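Local coordinates for basic helix-loop-helix, putative, expressed (Oryza sativa subsp. japonica, PDB 5LW0), which binds ADP-ribose through its macrodomain, one part of a larger rice protein that probably acts in ADP-ribosylation signalling and DNA repair, at residues L38-I43 / S221-F226; V124-A129 / I189-P194; N146-D151 / S177-R182; Q153-E158 / V169-P174. All coordinates share one frame; numbering follows the deposited sequence.

Contact 1. Residues L38-I43 / S221-F226. With AR6 ([(2R,3S,4R,5R)-5-(6-aminopurin-9-yl)-3,4-dihydroxy-oxolan-2-yl]methyl [hydroxy-[[(2R,3S,4R,5S)-3,4,5-trihydroxyoxolan-2-yl]methoxy]phosphoryl] hydrogen phosphate), chain C.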
# COMPACT_ATOMS: atom_id res chain seq x y z
N LEU A 38 -5.74 4.24 -6.01
CA LEU A 38 -5.04 3.77 -4.83
C LEU A 38 -3.55 3.99 -4.99
O LEU A 38 -2.99 3.55 -5.98
CB LEU A 38 -5.25 2.22 -4.67
CG LEU A 38 -4.40 1.56 -3.58
CD1 LEU A 38 -4.85 2.03 -2.21
CD2 LEU A 38 -4.51 0.05 -3.70
N ALA A 39 -2.95 4.68 -4.06
CA ALA A 39 -1.47 4.74 -3.97
C ALA A 39 -1.05 3.76 -2.90
O ALA A 39 -1.60 3.76 -1.77
CB ALA A 39 -1.01 6.13 -3.63
N PHE A 40 -0.04 2.99 -3.18
CA PHE A 40 0.47 2.05 -2.24
C PHE A 40 1.98 2.02 -2.27
O PHE A 40 2.60 2.15 -3.35
CB PHE A 40 -0.11 0.62 -2.47
CG PHE A 40 0.26 0.03 -3.75
CD1 PHE A 40 -0.42 0.38 -4.89
CD2 PHE A 40 1.25 -0.99 -3.84
CE1 PHE A 40 -0.10 -0.22 -6.12
CE2 PHE A 40 1.56 -1.61 -5.05
CZ PHE A 40 0.86 -1.24 -6.19
N PRO A 41 2.61 1.73 -1.12
CA PRO A 41 4.03 1.50 -1.08
C PRO A 41 4.36 0.02 -1.25
O PRO A 41 3.44 -0.84 -1.18
CB PRO A 41 4.37 1.91 0.34
CG PRO A 41 3.22 1.41 1.11
CD PRO A 41 2.00 1.55 0.19
N SER A 42 5.64 -0.30 -1.41
CA SER A 42 6.06 -1.67 -1.53
C SER A 42 6.02 -2.35 -0.17
O SER A 42 6.84 -2.10 0.70
CB SER A 42 7.43 -1.72 -2.10
OG SER A 42 7.93 -3.06 -2.17
N ILE A 43 5.05 -3.18 0.02
CA ILE A 43 4.89 -3.88 1.29
C ILE A 43 5.99 -4.88 1.57
O ILE A 43 6.43 -5.58 0.66
CB ILE A 43 3.55 -4.69 1.26
CG1 ILE A 43 2.35 -3.77 0.94
CG2 ILE A 43 3.33 -5.45 2.56
CD1 ILE A 43 2.17 -2.59 1.88
N SER A 221 -5.51 -8.77 -0.98
CA SER A 221 -6.39 -8.31 0.04
C SER A 221 -6.54 -6.76 -0.03
O SER A 221 -7.66 -6.20 0.07
CB SER A 221 -5.86 -8.73 1.44
OG SER A 221 -6.71 -8.20 2.45
N LEU A 222 -5.41 -6.09 -0.17
CA LEU A 222 -5.35 -4.66 -0.37
C LEU A 222 -6.23 -4.23 -1.55
O LEU A 222 -7.08 -3.35 -1.41
CB LEU A 222 -3.95 -4.21 -0.60
CG LEU A 222 -3.72 -2.79 -1.06
CD1 LEU A 222 -4.32 -1.77 -0.08
CD2 LEU A 222 -2.26 -2.56 -1.33
N PHE A 223 -6.01 -4.85 -2.69
CA PHE A 223 -6.69 -4.44 -3.90
C PHE A 223 -8.14 -4.74 -3.83
O PHE A 223 -8.97 -3.94 -4.28
CB PHE A 223 -6.06 -5.05 -5.12
CG PHE A 223 -4.60 -4.63 -5.38
CD1 PHE A 223 -4.07 -3.43 -4.95
CD2 PHE A 223 -3.75 -5.51 -6.03
CE1 PHE A 223 -2.79 -3.09 -5.22
CE2 PHE A 223 -2.45 -5.17 -6.28
CZ PHE A 223 -1.96 -4.00 -5.85
N GLU A 224 -8.50 -5.85 -3.21
CA GLU A 224 -9.94 -6.19 -3.02
C GLU A 224 -10.64 -5.23 -2.06
O GLU A 224 -11.80 -4.80 -2.30
CB GLU A 224 -10.12 -7.63 -2.56
CG GLU A 224 -9.88 -8.66 -3.62
CD GLU A 224 -11.07 -8.82 -4.57
OE1 GLU A 224 -12.21 -8.48 -4.20
OE2 GLU A 224 -10.83 -9.35 -5.65
N ASN A 225 -9.97 -4.85 -0.98
CA ASN A 225 -10.52 -3.79 -0.10
C ASN A 225 -10.69 -2.49 -0.82
O ASN A 225 -11.64 -1.79 -0.59
CB ASN A 225 -9.63 -3.65 1.14
CG ASN A 225 -10.13 -4.48 2.29
OD1 ASN A 225 -11.31 -4.38 2.67
ND2 ASN A 225 -9.21 -5.13 3.00
N PHE A 226 -9.75 -2.14 -1.68
CA PHE A 226 -9.83 -0.90 -2.41
C PHE A 226 -11.03 -0.93 -3.38
O PHE A 226 -11.81 -0.05 -3.41
CB PHE A 226 -8.52 -0.66 -3.15
CG PHE A 226 -8.57 0.43 -4.17
CD1 PHE A 226 -8.93 1.71 -3.86
CD2 PHE A 226 -8.28 0.12 -5.48
CE1 PHE A 226 -8.96 2.71 -4.89
CE2 PHE A 226 -8.24 1.09 -6.45
CZ PHE A 226 -8.67 2.34 -6.18
N1 AR6 C . 6.12 7.58 1.23
C2 AR6 C . 6.26 6.58 0.33
N3 AR6 C . 6.96 5.48 0.54
C4 AR6 C . 7.59 5.29 1.74
C5 AR6 C . 7.47 6.26 2.78
C6 AR6 C . 6.68 7.46 2.48
N6 AR6 C . 6.49 8.42 3.35
N7 AR6 C . 8.21 5.78 3.89
C8 AR6 C . 8.68 4.56 3.53
N9 AR6 C . 8.30 4.25 2.24
PA AR6 C . 8.22 -0.06 5.45
PB AR6 C . 7.58 -2.96 5.69
C1' AR6 C . 8.50 3.02 1.51
O1A AR6 C . 9.54 -0.36 6.19
O1B AR6 C . 8.91 -3.40 5.14
C1D AR6 C . 6.61 -0.22 9.85
O1D AR6 C . 7.15 0.83 10.62
C2' AR6 C . 9.81 2.27 1.71
O2' AR6 C . 10.93 2.89 1.01
O2A AR6 C . 7.40 1.10 5.86
O2B AR6 C . 6.32 -3.67 5.27
C2D AR6 C . 5.53 -0.97 10.67
O2D AR6 C . 5.49 -0.48 12.08
C3' AR6 C . 9.43 0.89 1.23
O3' AR6 C . 9.56 0.76 -0.21
O3A AR6 C . 7.28 -1.39 5.46
C3D AR6 C . 5.89 -2.42 10.58
O3D AR6 C . 6.42 -2.78 11.89
C4' AR6 C . 7.95 0.76 1.64
O4' AR6 C . 7.52 2.06 2.00
C4D AR6 C . 6.99 -2.50 9.50
O4D AR6 C . 7.61 -1.20 9.39
C5' AR6 C . 7.71 -0.17 2.80
O5' AR6 C . 8.64 0.06 3.87
C5D AR6 C . 6.49 -2.83 8.09
O5D AR6 C . 7.68 -3.06 7.30

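Contact 2. Residues V124-A129 / I189-P194. With AR6 ([(2R,3S,4R,5R)-5-(6-aminopurin-9-yl)-3,4-dihydroxy-oxolan-2-yl]methyl [hydroxy-[[(2R,3S,4R,5S)-3,4,5-trihydroxyoxolan-2-yl]methoxy]phosphoryl] hydrogen phosphate), chain C.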
# COMPACT_ATOMS: atom_id res chain seq x y z
N VAL A 124 -7.29 7.16 -1.83
CA VAL A 124 -7.08 6.02 -0.98
C VAL A 124 -5.60 5.73 -0.94
O VAL A 124 -4.96 5.63 -1.98
CB VAL A 124 -7.85 4.77 -1.47
CG1 VAL A 124 -7.68 3.62 -0.49
CG2 VAL A 124 -9.32 5.10 -1.71
N ILE A 125 -5.04 5.57 0.27
CA ILE A 125 -3.64 5.14 0.36
C ILE A 125 -3.50 3.90 1.22
O ILE A 125 -4.31 3.64 2.11
CB ILE A 125 -2.72 6.26 0.87
CG1 ILE A 125 -3.02 6.59 2.28
CG2 ILE A 125 -2.79 7.51 -0.03
CD1 ILE A 125 -2.04 7.60 2.88
N ALA A 126 -2.52 3.08 0.89
CA ALA A 126 -2.19 1.89 1.70
C ALA A 126 -1.06 2.15 2.66
O ALA A 126 -0.14 2.92 2.35
CB ALA A 126 -1.81 0.76 0.79
N ASN A 127 -1.12 1.49 3.80
CA ASN A 127 -0.10 1.56 4.82
C ASN A 127 0.53 0.20 5.06
O ASN A 127 -0.15 -0.80 5.08
CB ASN A 127 -0.75 2.07 6.07
CG ASN A 127 0.22 2.13 7.22
OD1 ASN A 127 1.39 2.47 7.03
ND2 ASN A 127 -0.27 1.83 8.43
N ALA A 128 1.86 0.14 5.19
CA ALA A 128 2.52 -1.05 5.58
C ALA A 128 2.54 -1.09 7.11
O ALA A 128 3.41 -0.54 7.75
CB ALA A 128 3.91 -1.12 4.98
N ALA A 129 1.56 -1.78 7.63
CA ALA A 129 1.25 -1.72 9.05
C ALA A 129 2.05 -2.69 9.83
O ALA A 129 2.71 -3.58 9.29
CB ALA A 129 -0.27 -2.00 9.22
N ILE A 189 -5.89 2.01 3.92
CA ILE A 189 -5.97 0.58 4.05
C ILE A 189 -4.69 0.08 4.67
O ILE A 189 -3.65 0.10 4.02
CB ILE A 189 -6.22 -0.12 2.65
CG1 ILE A 189 -7.44 0.48 1.97
CG2 ILE A 189 -6.34 -1.61 2.88
CD1 ILE A 189 -7.67 -0.02 0.54
N HIS A 190 -4.77 -0.40 5.93
CA HIS A 190 -3.65 -0.99 6.59
C HIS A 190 -3.45 -2.40 6.02
O HIS A 190 -4.37 -3.19 6.03
CB HIS A 190 -3.92 -1.13 8.07
CG HIS A 190 -4.18 0.17 8.77
ND1 HIS A 190 -3.22 1.15 8.90
CD2 HIS A 190 -5.25 0.60 9.46
CE1 HIS A 190 -3.70 2.14 9.64
NE2 HIS A 190 -4.94 1.85 9.97
N VAL A 191 -2.21 -2.75 5.68
CA VAL A 191 -1.85 -4.05 5.11
C VAL A 191 -0.71 -4.64 5.92
O VAL A 191 0.25 -3.89 6.24
CB VAL A 191 -1.33 -3.88 3.68
CG1 VAL A 191 -1.12 -5.24 3.10
CG2 VAL A 191 -2.27 -3.05 2.85
N LEU A 192 -0.78 -5.90 6.26
CA LEU A 192 0.34 -6.55 6.98
C LEU A 192 0.98 -7.54 6.02
O LEU A 192 0.38 -8.57 5.65
CB LEU A 192 -0.13 -7.27 8.23
CG LEU A 192 1.02 -7.91 9.04
CD1 LEU A 192 1.98 -6.87 9.53
CD2 LEU A 192 0.45 -8.71 10.18
N GLY A 193 2.23 -7.28 5.64
CA GLY A 193 2.92 -8.19 4.80
C GLY A 193 3.69 -9.24 5.60
O GLY A 193 3.77 -9.12 6.79
N PRO A 194 4.32 -10.20 4.90
CA PRO A 194 5.22 -11.16 5.57
C PRO A 194 6.43 -10.51 6.08
O PRO A 194 6.99 -9.52 5.46
CB PRO A 194 5.55 -12.15 4.46
CG PRO A 194 5.42 -11.38 3.21
CD PRO A 194 4.28 -10.42 3.46
N1 AR6 C . 6.12 7.58 1.23
C2 AR6 C . 6.26 6.58 0.33
N3 AR6 C . 6.96 5.48 0.54
C4 AR6 C . 7.59 5.29 1.74
C5 AR6 C . 7.47 6.26 2.78
C6 AR6 C . 6.68 7.46 2.48
N6 AR6 C . 6.49 8.42 3.35
N7 AR6 C . 8.21 5.78 3.89
C8 AR6 C . 8.68 4.56 3.53
N9 AR6 C . 8.30 4.25 2.24
PA AR6 C . 8.22 -0.06 5.45
PB AR6 C . 7.58 -2.96 5.69
C1' AR6 C . 8.50 3.02 1.51
O1A AR6 C . 9.54 -0.36 6.19
O1B AR6 C . 8.91 -3.40 5.14
C1D AR6 C . 6.61 -0.22 9.85
O1D AR6 C . 7.15 0.83 10.62
C2' AR6 C . 9.81 2.27 1.71
O2' AR6 C . 10.93 2.89 1.01
O2A AR6 C . 7.40 1.10 5.86
O2B AR6 C . 6.32 -3.67 5.27
C2D AR6 C . 5.53 -0.97 10.67
O2D AR6 C . 5.49 -0.48 12.08
C3' AR6 C . 9.43 0.89 1.23
O3' AR6 C . 9.56 0.76 -0.21
O3A AR6 C . 7.28 -1.39 5.46
C3D AR6 C . 5.89 -2.42 10.58
O3D AR6 C . 6.42 -2.78 11.89
C4' AR6 C . 7.95 0.76 1.64
O4' AR6 C . 7.52 2.06 2.00
C4D AR6 C . 6.99 -2.50 9.50
O4D AR6 C . 7.61 -1.20 9.39
C5' AR6 C . 7.71 -0.17 2.80
O5' AR6 C . 8.64 0.06 3.87
C5D AR6 C . 6.49 -2.83 8.09
O5D AR6 C . 7.68 -3.06 7.30
O HOH W 1 3.52 -4.60 6.51

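Contact 3. Residues N146-D151 / S177-R182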
# COMPACT_ATOMS: atom_id res chain seq x y z
N ASN A 146 1.61 10.00 11.55
CA ASN A 146 2.04 11.41 11.83
C ASN A 146 1.30 12.39 11.01
O ASN A 146 0.84 13.38 11.52
CB ASN A 146 3.52 11.56 11.65
CG ASN A 146 4.31 10.95 12.79
OD1 ASN A 146 3.76 10.69 13.86
ND2 ASN A 146 5.59 10.72 12.57
N ALA A 147 1.04 12.05 9.75
CA ALA A 147 0.32 12.96 8.89
C ALA A 147 -1.15 12.99 9.18
O ALA A 147 -1.78 14.01 9.10
CB ALA A 147 0.56 12.62 7.42
N ALA A 148 -1.72 11.82 9.50
CA ALA A 148 -3.13 11.70 9.70
C ALA A 148 -3.58 12.19 11.11
O ALA A 148 -4.71 12.67 11.27
CB ALA A 148 -3.55 10.25 9.54
N GLY A 149 -2.71 12.00 12.07
CA GLY A 149 -2.98 12.36 13.46
C GLY A 149 -3.87 11.38 14.17
O GLY A 149 -4.17 10.29 13.67
N GLU A 150 -4.24 11.73 15.40
CA GLU A 150 -4.94 10.79 16.26
C GLU A 150 -6.28 10.31 15.66
O GLU A 150 -6.75 9.27 16.03
CB GLU A 150 -5.14 11.43 17.68
CG GLU A 150 -6.17 10.73 18.56
CD GLU A 150 -5.77 9.29 18.97
OE1 GLU A 150 -4.56 8.98 18.96
OE2 GLU A 150 -6.69 8.48 19.29
N ASP A 151 -6.90 11.06 14.74
CA ASP A 151 -8.13 10.62 14.05
C ASP A 151 -7.97 9.20 13.46
O ASP A 151 -8.90 8.42 13.45
CB ASP A 151 -8.55 11.56 12.89
CG ASP A 151 -9.12 12.92 13.39
OD1 ASP A 151 -9.65 12.96 14.52
OD2 ASP A 151 -9.04 13.93 12.65
N SER A 177 -9.13 15.10 9.68
CA SER A 177 -7.72 14.79 9.64
C SER A 177 -6.99 15.75 8.73
O SER A 177 -7.41 15.96 7.61
CB SER A 177 -7.50 13.36 9.13
OG SER A 177 -6.12 13.13 8.99
N PRO A 178 -5.82 16.29 9.18
CA PRO A 178 -5.01 17.12 8.31
C PRO A 178 -4.66 16.43 6.97
O PRO A 178 -4.60 17.09 5.93
CB PRO A 178 -3.74 17.37 9.14
CG PRO A 178 -4.23 17.33 10.55
CD PRO A 178 -5.32 16.29 10.57
N LEU A 179 -4.47 15.10 7.01
CA LEU A 179 -4.19 14.36 5.78
C LEU A 179 -5.37 14.40 4.79
O LEU A 179 -5.16 14.47 3.59
CB LEU A 179 -3.82 12.91 6.11
CG LEU A 179 -3.43 12.03 4.91
CD1 LEU A 179 -2.23 12.58 4.15
CD2 LEU A 179 -3.08 10.66 5.47
N HIS A 180 -6.61 14.39 5.30
CA HIS A 180 -7.79 14.51 4.48
C HIS A 180 -7.84 15.98 3.90
O HIS A 180 -8.02 16.21 2.72
CB HIS A 180 -9.05 14.15 5.35
CG HIS A 180 -10.30 13.83 4.58
ND1 HIS A 180 -11.13 12.76 4.90
CD2 HIS A 180 -10.90 14.47 3.55
CE1 HIS A 180 -12.18 12.77 4.09
NE2 HIS A 180 -12.06 13.79 3.27
N GLN A 181 -7.69 16.95 4.80
CA GLN A 181 -7.77 18.36 4.42
C GLN A 181 -6.72 18.76 3.39
O GLN A 181 -7.04 19.46 2.44
CB GLN A 181 -7.66 19.24 5.65
CG GLN A 181 -8.87 19.12 6.56
CD GLN A 181 -8.63 19.66 7.97
OE1 GLN A 181 -9.55 19.68 8.80
NE2 GLN A 181 -7.40 20.05 8.25
N ARG A 182 -5.50 18.30 3.56
CA ARG A 182 -4.37 18.74 2.70
C ARG A 182 -4.21 17.91 1.47
O ARG A 182 -3.77 18.40 0.44
CB ARG A 182 -3.05 18.70 3.46
CG ARG A 182 -2.96 19.67 4.61
CD ARG A 182 -1.55 19.64 5.23
NE ARG A 182 -1.61 19.76 6.68
CZ ARG A 182 -1.97 20.86 7.34
NH1 ARG A 182 -2.32 21.97 6.69
NH2 ARG A 182 -1.99 20.85 8.67

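Contact 4. Residues Q153-E158 / V169-P174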
# COMPACT_ATOMS: atom_id res chain seq x y z
N GLN A 153 -5.93 6.75 14.47
CA GLN A 153 -5.91 5.72 15.54
C GLN A 153 -7.37 5.46 16.08
O GLN A 153 -7.79 4.32 16.22
CB GLN A 153 -4.90 6.06 16.65
CG GLN A 153 -4.77 4.94 17.65
CD GLN A 153 -3.55 5.06 18.55
OE1 GLN A 153 -3.07 6.16 18.84
NE2 GLN A 153 -3.01 3.92 18.95
N ARG A 154 -8.15 6.54 16.28
CA ARG A 154 -9.56 6.38 16.66
C ARG A 154 -10.37 5.58 15.65
O ARG A 154 -11.07 4.64 16.00
CB ARG A 154 -10.21 7.76 16.89
CG ARG A 154 -11.60 7.71 17.48
CD ARG A 154 -12.15 9.12 17.72
NE ARG A 154 -12.55 9.79 16.48
CZ ARG A 154 -11.86 10.78 15.89
NH1 ARG A 154 -12.33 11.31 14.77
NH2 ARG A 154 -10.71 11.25 16.40
N ALA A 155 -10.19 5.90 14.36
CA ALA A 155 -10.94 5.25 13.34
C ALA A 155 -10.52 3.80 13.16
O ALA A 155 -11.38 2.91 12.94
CB ALA A 155 -10.81 6.01 12.05
N THR A 156 -9.24 3.55 13.29
CA THR A 156 -8.72 2.19 13.07
C THR A 156 -9.24 1.25 14.17
O THR A 156 -9.69 0.12 13.88
CB THR A 156 -7.19 2.20 13.05
OG1 THR A 156 -6.71 3.00 11.95
CG2 THR A 156 -6.64 0.82 12.97
N LYS A 157 -9.24 1.73 15.42
CA LYS A 157 -9.74 0.94 16.56
C LYS A 157 -11.22 0.53 16.41
O LYS A 157 -11.63 -0.50 16.91
CB LYS A 157 -9.57 1.72 17.88
CG LYS A 157 -8.16 1.78 18.37
CD LYS A 157 -8.15 2.27 19.81
CE LYS A 157 -7.16 3.38 20.01
NZ LYS A 157 -5.78 2.89 19.91
N GLU A 158 -12.00 1.34 15.70
CA GLU A 158 -13.37 0.98 15.34
C GLU A 158 -13.53 -0.11 14.28
O GLU A 158 -14.58 -0.75 14.21
CB GLU A 158 -14.13 2.24 14.94
CG GLU A 158 -14.21 3.24 16.09
CD GLU A 158 -14.56 4.66 15.65
OE1 GLU A 158 -14.68 4.93 14.44
OE2 GLU A 158 -14.70 5.52 16.56
N VAL A 169 -7.11 -4.12 6.24
CA VAL A 169 -8.37 -3.54 6.71
C VAL A 169 -8.48 -2.08 6.27
O VAL A 169 -7.55 -1.34 6.36
CB VAL A 169 -8.52 -3.66 8.26
CG1 VAL A 169 -7.44 -2.96 8.98
CG2 VAL A 169 -9.90 -3.15 8.71
N ALA A 170 -9.65 -1.74 5.72
CA ALA A 170 -9.94 -0.43 5.22
C ALA A 170 -10.51 0.39 6.29
O ALA A 170 -11.45 -0.03 6.99
CB ALA A 170 -10.93 -0.49 4.06
N VAL A 171 -9.97 1.59 6.43
CA VAL A 171 -10.42 2.51 7.50
C VAL A 171 -10.80 3.82 6.87
O VAL A 171 -9.96 4.47 6.23
CB VAL A 171 -9.30 2.73 8.52
CG1 VAL A 171 -9.75 3.71 9.62
CG2 VAL A 171 -8.86 1.39 9.14
N PRO A 172 -12.04 4.31 7.11
CA PRO A 172 -12.34 5.65 6.61
C PRO A 172 -11.68 6.70 7.45
O PRO A 172 -11.63 6.58 8.67
CB PRO A 172 -13.87 5.76 6.74
CG PRO A 172 -14.34 4.47 7.22
CD PRO A 172 -13.19 3.66 7.72
N LEU A 173 -11.07 7.68 6.79
CA LEU A 173 -10.29 8.72 7.47
C LEU A 173 -11.20 9.94 7.71
O LEU A 173 -11.69 10.51 6.75
CB LEU A 173 -9.10 9.15 6.60
CG LEU A 173 -8.19 10.19 7.22
CD1 LEU A 173 -7.52 9.71 8.49
CD2 LEU A 173 -7.15 10.70 6.25
N PRO A 174 -11.45 10.30 8.99
CA PRO A 174 -12.31 11.45 9.26
C PRO A 174 -11.88 12.70 8.54
O PRO A 174 -10.69 12.95 8.39
CB PRO A 174 -12.18 11.62 10.77
CG PRO A 174 -11.90 10.24 11.26
CD PRO A 174 -10.98 9.68 10.21

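Contact 1. Residues L38-I43 / S221-F226
Leu38 and Phe40 of strand 37-40 pack against Leu222, Phe223 and Phe226 of helix 208-230, a strand-on-helix layer of the macrodomain's alpha/beta/alpha sandwich. The short axes run nearly antiparallel, 10.5 Å apart at their closest, a gap that branched and aromatic side chains suit well. Packing is tightest around Leu38. Leu38 CD2, swung toward the helix because CG lies anti to the backbone N (chi1 171°), reaches the in-plane edge of Phe223 at CD1, 3.7 Å away, and also meets CG of Leu222 at 4.0 Å. Phe40 and Phe223 form a T-shaped pair with ring centroids 5.4 Å apart and planes at 75°, the edge of Phe223 directed at the face of Phe40. CB of Phe40 rests on Leu222 CD2.

The other side of the helix is looser: Ser221, Glu224 and Asn225 are partly exposed, and Ser221 OG and Asn225 ND2 are hydrogen-bonded to Ser168 OG. At Pro41 and Ser42 the chain turns to the ligand, where Pro41 CB approaches the ribose O4' of ADP-ribose at 3.6 Å. Back in the core, Leu38 CB makes a CH-pi contact with Phe226, 3.5 Å from the ring centroid and only 3° off its normal.

Contact 2. Residues V124-A129 / I189-P194
Asn127 and His190 face each other across two inner, parallel strands of the macrodomain's mixed beta sheet, 124-128 and 187-192. The backbone ladder is regular: Ile189 N donates to Ile125 O, Asn127 N to Ile189 O, Val191 N to Asn127 O and Ala129 N to Val191 O. Of these, Ala129 N to Val191 O, 2.8 Å, is the pair nearest the ligand.

Asn127 can be followed outward. Asn127 CB lies 3.9 Å from His190 ND1, and CG, anti to the backbone N (chi1 178°), carries the amide along the edge of the imidazole. At the tip, Asn127 ND2 donates to His190 ND1 over 3.1 Å, almost straight at 174° and lying in both the ring plane and the amide plane, although those planes are 67° apart. An amide suits this place because the same ND2 also bonds to Asn141 OD1, while the histidine can use both ring nitrogens: NE2 pairs with Thr156 OG1. The imidazole is thus gripped at both nitrogens and its rotation is fixed.

On the opposite face, Val124 CG1 packs on Ile189 CD1 at 3.8 Å, branched residues filling the layer beneath helix 208-230. Small side chains suit the end that meets ADP-ribose: Ala128 CB lies 3.4 Å from the diphosphate bridging oxygen O3A. A water there accepts from Gly193 N, its oxygen 3.1 Å from that nitrogen, and lies 3.2 Å from the phosphate oxygen O2B of ADP-ribose.

Contact 3. Residues N146-D151 / S177-R182
A helix N-cap meets a helix C-terminus here: Ser177 caps helix 178-183, and its hydroxyl also bonds to the last turn of helix 139-148. Ser177 OG donates to Ala148 O at 2.7 Å, in the carbonyl plane and on a lone pair, with a C=O...donor angle of 115°. Ser177 OG also accepts from Leu179 N at 3.2 Å, the capping bond. Serine suits the place because one small hydroxyl can both give and receive; with OG anti to the backbone N (chi1 175°), it reaches both partners.

Beside these two bonds lies a small apolar patch. Leu179 CD2 lies 4.1 Å from Ala148 CB and its CD1 4.3 Å from Ala147 CB, and alanines let the leucine come close to the helix. Pro178, a residue well suited to a first helical turn, sets its CD 3.7 Å from Ala148 O. Gly149 follows the helix with positive phi (78°), a turn that glycine makes easily, and the chain then enters helix 150-159. There Asp151 OD2 lies 3.4 Å from Ser177 CA and bonds to Thr176 OG1, while OD1 makes a salt bridge to Arg154.

The contact therefore joins three helices, 139-148, 150-159 and 178-183, the last leading from strand 167-172 into strand 187-192.

Contact 4. Residues Q153-E158 / V169-P174
Ala155 and Val171 meet where helix 150-159 packs on strand 167-172, an edge strand of the macrodomain sheet, antiparallel to its neighbour 187-192. The short axes are 7.8 Å apart at their closest and run at 132° to each other. A methyl group suits this approach: Ala155 CB points at the strand, touching Val171 CG1 and, also at 3.5 Å, the backbone Pro172 O, while Pro174 CD lies 4.1 Å away.

Val171 turns both branches to the helix. CG1, anti to the backbone N (chi1 179°), lies beneath Ala155, whereas CG2 runs to Thr156, crossing that side chain at about a right angle, with Thr156 OG1 3.9 Å from Val171 CG2. The beta-branched valine thus spans two successive helix residues. Threonine fits here because its OG1 can pack against the valine methyls while it is hydrogen-bonded to Leu152 O within its own helix; this hydroxyl also has a partner on strand 187-192.

Toward solvent, Arg154 extends and then bends at chi3 (74°), so that its NH1 meets Pro174 at CB and CG, the guanidinium oblique to the latter carbon. A long, flexible chain suits this reach, and its closest approach to the ring is Arg154 NH1 to Pro174 CG, 3.7 Å.

The four contacts nest along the chain: contact 4 lies within the loop closed by contact 3, which lies within that of contact 2, and contact 1 encloses them all. Contacts 1 and 2, with centres about 7 Å apart, share the sheet core through neighbouring strands 37-40 and 124-128, and both touch ADP-ribose. Contact 4 reaches the same sheet at its edge strand, about 13 Å from contact 2 between centres. Contact 3 lies about 17 Å from contact 2, again between centres, and shares helix 150-159 with contact 4. Helix 208-230 thus packs on one face of the sheet and helix 150-159 on the other, giving the sandwich whose strand ends help form the ligand pocket.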